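Local coordinates for protein allergen Bos d 2 (Bos taurus, PDB 4WFV) that probably carries pheromones or other small odorants as a secreted lipocalin, and is a major cattle dander allergen, at residues 16-21 and 115-120; 26-31 and 104-109. One frame throughout, in Å; residues are numbered along the deposited sequence. Where two conformers were deposited one is given.

Interaction 1 (16-21 and 115-120); sequences WRIIYA and EGLAKG
Two backbone N-H groups grip the carbonyl oxygen of Gly116. Ile19 N reaches Gly116 O at 2.8 Å, nearly in line with the C=O, and Tyr20 N reaches it on a lone pair. This is a classic beta bulge: two residues of 16-21 face the single Gly116, and the antiparallel register slips by one. Ile19 has psi -48°, unlike the other residues of the strand, and this turn points both N-H groups at the one oxygen. Within the bulge Gly116 N returns a straight bond to Tyr20 O. Beyond it Arg17 and Ala118 form a hydrogen-bonded pair, and Ala21 and Glu115 a non-hydrogen-bonded one.

Trp16 packs against the end of the other strand. Lys119 bends at chi2 (-57°) and lays its tail over one face of the indole. Its CE sits 3.9 Å from the centroid of the six-membered ring of Trp16, a CH-pi contact. Its NZ makes a cation-pi contact with the five-membered ring. Leu117 crosses the indole at about a right angle, with CD1 near Trp16 CB. Its other methyl, CD2, lies 3.7 Å from Ile18 CB. CD1 of Ile18 rests on the CB and CG of Glu115, whose OE1 bonds to Tyr39 and Thr100. The indole NE1 bonds to Ile12 O.

On the face that bears Ala118, Ile19 CG1 meets Ala118 CB at 3.6 Å. In one of its two conformers Arg17 sends NH1 to Gly120 O, from above the carbonyl plane; this grip is therefore tentative.

Trp16 belongs to the Gly-X-Trp motif of lipocalins. Backbone bonds join strands 17-23 and 110-118 in the barrel wall, while Leu117 packs between Trp16 and Ile18 and the lysine tail covers the indole.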
loop_
_atom_site.group_PDB
_atom_site.type_symbol
_atom_site.label_atom_id
_atom_site.label_comp_id
_atom_site.label_asym_id
_atom_site.label_seq_id
_atom_site.Cartn_x
_atom_site.Cartn_y
_atom_site.Cartn_z
ATOM N N TRP A 16 8.340 5.740 -4.103
ATOM C CA TRP A 16 7.476 6.030 -2.968
ATOM C C TRP A 16 8.032 5.472 -1.667
ATOM O O TRP A 16 8.752 4.476 -1.665
ATOM C CB TRP A 16 6.120 5.384 -3.197
ATOM C CG TRP A 16 5.353 5.943 -4.354
ATOM C CD1 TRP A 16 5.260 5.414 -5.608
ATOM C CD2 TRP A 16 4.545 7.121 -4.349
ATOM N NE1 TRP A 16 4.457 6.208 -6.396
ATOM C CE2 TRP A 16 3.999 7.259 -5.643
ATOM C CE3 TRP A 16 4.241 8.084 -3.380
ATOM C CZ2 TRP A 16 3.161 8.319 -5.988
ATOM C CZ3 TRP A 16 3.404 9.134 -3.725
ATOM C CH2 TRP A 16 2.878 9.246 -5.021
ATOM N N ARG A 17 7.718 6.144 -0.567
ATOM C CA ARG A 17 7.929 5.599 0.775
ATOM C C ARG A 17 6.561 5.328 1.374
ATOM O O ARG A 17 5.620 6.077 1.129
ATOM C CB ARG A 17 8.660 6.601 1.674
ATOM C CG ARG A 17 10.071 6.943 1.232
ATOM C CD ARG A 17 10.772 7.875 2.216
ATOM N NE ARG A 17 12.031 8.362 1.664
ATOM C CZ ARG A 17 12.153 9.476 0.953
ATOM N NH1 ARG A 17 11.093 10.233 0.722
ATOM N NH2 ARG A 17 13.338 9.838 0.476
ATOM N N ILE A 18 6.445 4.284 2.176
ATOM C CA ILE A 18 5.195 4.076 2.895
ATOM C C ILE A 18 5.255 4.796 4.221
ATOM O O ILE A 18 6.215 4.652 4.978
ATOM C CB ILE A 18 4.854 2.583 3.072
ATOM C CG1 ILE A 18 3.460 2.415 3.687
ATOM C CG2 ILE A 18 5.915 1.853 3.885
ATOM C CD1 ILE A 18 2.866 1.040 3.407
ATOM N N ILE A 19 4.237 5.609 4.484
ATOM C CA ILE A 19 4.161 6.332 5.748
ATOM C C ILE A 19 3.246 5.602 6.726
ATOM O O ILE A 19 3.635 5.365 7.885
ATOM C CB ILE A 19 3.661 7.776 5.550
ATOM C CG1 ILE A 19 4.410 8.456 4.398
ATOM C CG2 ILE A 19 3.776 8.563 6.849
ATOM C CD1 ILE A 19 5.934 8.475 4.565
ATOM N N TYR A 20 2.060 5.215 6.254
ATOM C CA TYR A 20 1.077 4.572 7.116
ATOM C C TYR A 20 0.495 3.329 6.470
ATOM O O TYR A 20 0.451 3.185 5.247
ATOM C CB TYR A 20 -0.105 5.512 7.393
ATOM C CG TYR A 20 0.247 6.764 8.155
ATOM C CD1 TYR A 20 0.542 6.719 9.504
ATOM C CD2 TYR A 20 0.246 8.006 7.522
ATOM C CE1 TYR A 20 0.865 7.880 10.212
ATOM C CE2 TYR A 20 0.580 9.164 8.208
ATOM C CZ TYR A 20 0.869 9.097 9.551
ATOM O OH TYR A 20 1.195 10.240 10.241
ATOM N N ALA A 21 -0.003 2.446 7.327
ATOM C CA ALA A 21 -0.894 1.378 6.887
ATOM C C ALA A 21 -2.000 1.272 7.915
ATOM O O ALA A 21 -1.826 1.679 9.063
ATOM C CB ALA A 21 -0.160 0.050 6.754
ATOM N N GLU A 115 -2.852 1.558 2.445
ATOM C CA GLU A 115 -1.481 2.017 2.592
ATOM C C GLU A 115 -1.403 3.463 2.145
ATOM O O GLU A 115 -1.979 3.844 1.104
ATOM C CB GLU A 115 -0.538 1.164 1.742
ATOM C CG GLU A 115 -0.543 -0.296 2.178
ATOM C CD GLU A 115 0.078 -1.224 1.162
ATOM O OE1 GLU A 115 -0.192 -1.067 -0.038
ATOM O OE2 GLU A 115 0.846 -2.115 1.581
ATOM N N GLY A 116 -0.716 4.282 2.932
ATOM C CA GLY A 116 -0.528 5.690 2.614
ATOM C C GLY A 116 0.928 5.944 2.293
ATOM O O GLY A 116 1.786 5.835 3.173
ATOM N N LEU A 117 1.200 6.273 1.036
ATOM C CA LEU A 117 2.557 6.439 0.540
ATOM C C LEU A 117 2.812 7.922 0.284
ATOM O O LEU A 117 1.881 8.664 -0.028
ATOM C CB LEU A 117 2.745 5.668 -0.765
ATOM C CG LEU A 117 2.224 4.243 -0.909
ATOM C CD1 LEU A 117 2.637 3.669 -2.270
ATOM C CD2 LEU A 117 2.765 3.367 0.181
ATOM N N ALA A 118 4.065 8.339 0.414
ATOM C CA ALA A 118 4.448 9.727 0.146
ATOM C C ALA A 118 5.766 9.816 -0.595
ATOM O O ALA A 118 6.591 8.907 -0.535
ATOM C CB ALA A 118 4.555 10.510 1.432
ATOM N N LYS A 119 5.969 10.947 -1.262
ATOM C CA LYS A 119 7.276 11.281 -1.827
ATOM C C LYS A 119 8.253 11.743 -0.750
ATOM O O LYS A 119 9.471 11.679 -0.932
ATOM C CB LYS A 119 7.132 12.384 -2.872
ATOM C CG LYS A 119 6.323 11.977 -4.061
ATOM C CD LYS A 119 6.931 10.755 -4.705
ATOM C CE LYS A 119 6.384 10.587 -6.087
ATOM N NZ LYS A 119 6.934 9.398 -6.777
ATOM N N GLY A 120 7.717 12.231 0.362
ATOM C CA GLY A 120 8.535 12.639 1.487
ATOM C C GLY A 120 8.563 11.578 2.568
ATOM O O GLY A 120 8.608 10.388 2.288
#

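Interaction 2 (26-31 and 104-109); sequences KDKIVE and NYDGER
The backbones of 26-31 and 104-109 stay well apart, with the nearest CA atoms, those of Lys28 and Asn104, 9.6 Å from each other, and side chains bridge the gap. Asp27 and Arg109 come from opposite directions and form a two-pronged salt bridge. Arg109 NH1 bonds to Asp27 OD1 at 2.9 Å and Arg109 NH2 to Asp27 OD2 at 2.8 Å. Both bonds are nearly straight. Together they hold the carboxylate and guanidinium nearly coplanar, 12° apart, and so restrain the rotation of both groups. A bend at chi3 (-65°) turns the guanidinium end-on to the acid.

Lys28 makes the second salt bridge. Its NZ meets Asp106 OD2 at 2.7 Å, on the anti side and somewhat out of the carboxylate plane. A water accepts from Lys28 NZ and donates to Asn104 OD1, each at 2.8 Å. Asn104 ND2 is held by Asn86 and Tyr83. Lys28 NZ also lies 4.3 Å from Arg109 NH2, and the two acids probably offset this closeness of like charges.

The other oxygen of Asp106 is used within its own turn. OD1 accepts from Glu108 N and Arg109 N, which arrive from opposite faces of the carboxylate. The first bond makes an Asx turn, and the second extends it to an Asx motif. Asp106 thus shapes the turn and receives the lysine.

The turn joins strands 97-105 and 110-118 as a hairpin. Segment 26-31 belongs to the loop between strands 17-23 and 38-45. Lys28 also packs on Pro34 and on Thr111 of strand 110-118, while Ile29 tucks against Met113, Ala21 and Ala23, so the long loop is tied to the hairpin at one end of the barrel.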
loop_
_atom_site.group_PDB
_atom_site.type_symbol
_atom_site.label_atom_id
_atom_site.label_comp_id
_atom_site.label_asym_id
_atom_site.label_seq_id
_atom_site.Cartn_x
_atom_site.Cartn_y
_atom_site.Cartn_z
ATOM N N LYS A 26 -5.506 -6.079 12.559
ATOM C CA LYS A 26 -4.255 -5.380 12.838
ATOM C C LYS A 26 -3.032 -6.282 12.761
ATOM O O LYS A 26 -1.955 -5.829 12.383
ATOM C CB LYS A 26 -4.310 -4.663 14.190
ATOM C CG LYS A 26 -3.056 -3.861 14.507
ATOM C CD LYS A 26 -3.215 -2.998 15.755
ATOM C CE LYS A 26 -3.271 -3.840 17.018
ATOM N NZ LYS A 26 -3.307 -2.970 18.233
ATOM N N ASP A 27 -3.191 -7.554 13.118
ATOM C CA ASP A 27 -2.052 -8.467 13.164
ATOM C C ASP A 27 -1.351 -8.590 11.817
ATOM O O ASP A 27 -0.170 -8.896 11.771
ATOM C CB ASP A 27 -2.463 -9.850 13.683
ATOM C CG ASP A 27 -3.493 -10.510 12.808
ATOM O OD1 ASP A 27 -4.662 -10.085 12.849
ATOM O OD2 ASP A 27 -3.139 -11.447 12.069
ATOM N N LYS A 28 -2.076 -8.341 10.725
ATOM C CA LYS A 28 -1.476 -8.427 9.394
ATOM C C LYS A 28 -0.450 -7.330 9.115
ATOM O O LYS A 28 0.423 -7.520 8.266
ATOM C CB LYS A 28 -2.547 -8.369 8.308
ATOM C CG LYS A 28 -3.490 -9.562 8.288
ATOM C CD LYS A 28 -2.766 -10.815 7.820
ATOM C CE LYS A 28 -3.722 -12.009 7.686
ATOM N NZ LYS A 28 -3.032 -13.214 7.129
ATOM N N ILE A 29 -0.569 -6.191 9.800
ATOM C CA ILE A 29 0.259 -5.024 9.482
ATOM C C ILE A 29 1.172 -4.526 10.602
ATOM O O ILE A 29 1.875 -3.547 10.422
ATOM C CB ILE A 29 -0.596 -3.833 8.983
ATOM C CG1 ILE A 29 -1.581 -3.363 10.073
ATOM C CG2 ILE A 29 -1.309 -4.199 7.691
ATOM C CD1 ILE A 29 -2.131 -1.949 9.805
ATOM N N VAL A 30 1.179 -5.204 11.749
ATOM C CA VAL A 30 2.134 -4.863 12.798
ATOM C C VAL A 30 3.537 -5.289 12.379
ATOM O O VAL A 30 3.705 -5.988 11.384
ATOM C CB VAL A 30 1.759 -5.511 14.152
ATOM C CG1 VAL A 30 0.399 -4.995 14.623
ATOM C CG2 VAL A 30 1.783 -7.043 14.053
ATOM N N GLU A 31 4.539 -4.854 13.135
ATOM C CA GLU A 31 5.909 -5.227 12.801
ATOM C C GLU A 31 6.057 -6.737 12.641
ATOM O O GLU A 31 5.551 -7.514 13.453
ATOM C CB GLU A 31 6.874 -4.699 13.857
ATOM C CG GLU A 31 7.073 -3.207 13.776
ATOM C CD GLU A 31 8.082 -2.708 14.785
ATOM O OE1 GLU A 31 7.660 -2.144 15.815
ATOM O OE2 GLU A 31 9.292 -2.888 14.540
ATOM N N ASN A 104 -7.107 -8.611 1.180
ATOM C CA ASN A 104 -6.296 -9.819 1.192
ATOM C C ASN A 104 -7.118 -10.982 1.726
ATOM O O ASN A 104 -7.844 -10.836 2.705
ATOM C CB ASN A 104 -5.057 -9.605 2.068
ATOM C CG ASN A 104 -4.302 -10.890 2.356
ATOM O OD1 ASN A 104 -4.593 -11.589 3.331
ATOM N ND2 ASN A 104 -3.312 -11.195 1.529
ATOM N N TYR A 105 -7.015 -12.124 1.064
ATOM C CA TYR A 105 -7.651 -13.341 1.548
ATOM C C TYR A 105 -6.580 -14.399 1.715
ATOM O O TYR A 105 -5.837 -14.700 0.775
ATOM C CB TYR A 105 -8.714 -13.813 0.554
ATOM C CG TYR A 105 -9.289 -15.188 0.836
ATOM C CD1 TYR A 105 -10.048 -15.434 1.976
ATOM C CD2 TYR A 105 -9.092 -16.232 -0.063
ATOM C CE1 TYR A 105 -10.579 -16.704 2.227
ATOM C CE2 TYR A 105 -9.617 -17.478 0.175
ATOM C CZ TYR A 105 -10.356 -17.702 1.316
ATOM O OH TYR A 105 -10.874 -18.957 1.535
ATOM N N ASP A 106 -6.497 -14.963 2.917
ATOM C CA ASP A 106 -5.436 -15.911 3.238
ATOM C C ASP A 106 -5.960 -17.333 3.424
ATOM O O ASP A 106 -5.213 -18.206 3.865
ATOM C CB ASP A 106 -4.656 -15.448 4.476
ATOM C CG ASP A 106 -5.468 -15.527 5.751
ATOM O OD1 ASP A 106 -6.626 -15.965 5.704
ATOM O OD2 ASP A 106 -4.928 -15.161 6.808
ATOM N N GLY A 107 -7.223 -17.562 3.066
ATOM C CA GLY A 107 -7.846 -18.873 3.217
ATOM C C GLY A 107 -8.730 -18.960 4.453
ATOM O O GLY A 107 -9.615 -19.819 4.533
ATOM N N GLU A 108 -8.493 -18.073 5.414
ATOM C CA GLU A 108 -9.222 -18.056 6.680
ATOM C C GLU A 108 -9.936 -16.725 6.912
ATOM O O GLU A 108 -11.108 -16.695 7.286
ATOM C CB GLU A 108 -8.267 -18.346 7.844
ATOM C CG GLU A 108 -8.950 -18.412 9.203
ATOM C CD GLU A 108 -8.123 -19.149 10.242
ATOM O OE1 GLU A 108 -7.231 -19.930 9.850
ATOM O OE2 GLU A 108 -8.368 -18.953 11.450
ATOM N N ARG A 109 -9.223 -15.622 6.704
ATOM C CA ARG A 109 -9.793 -14.303 6.918
ATOM C C ARG A 109 -9.645 -13.433 5.688
ATOM O O ARG A 109 -8.692 -13.579 4.913
ATOM C CB ARG A 109 -9.101 -13.609 8.090
ATOM C CG ARG A 109 -9.456 -14.189 9.453
ATOM C CD ARG A 109 -8.730 -13.436 10.563
ATOM N NE ARG A 109 -7.287 -13.616 10.469
ATOM C CZ ARG A 109 -6.388 -12.834 11.058
ATOM N NH1 ARG A 109 -6.782 -11.811 11.800
ATOM N NH2 ARG A 109 -5.095 -13.088 10.899
HETATM O O HOH W 1 -2.211 -12.495 4.579
#

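Overall arrangement
Both interactions involve strand 110-118 or its flanks, but at different levels of the barrel. Interaction 1 is core: it pairs strands 17-23 and 110-118 directly, through backbone bonds and apolar packing. Interaction 2 is partly buried and nearer the surface. It reaches across from a loop to a hairpin turn with salt bridges and one water, without any backbone bond between its segments. The centres of interactions 1 and 2 are about 19 Å apart, on opposite sides of the chain's centre. Even so they touch, through Ile29 CD1 and Ala21 O. The loop of interaction 2 follows the strand that interaction 1 pairs, and its hairpin leads into the partner strand.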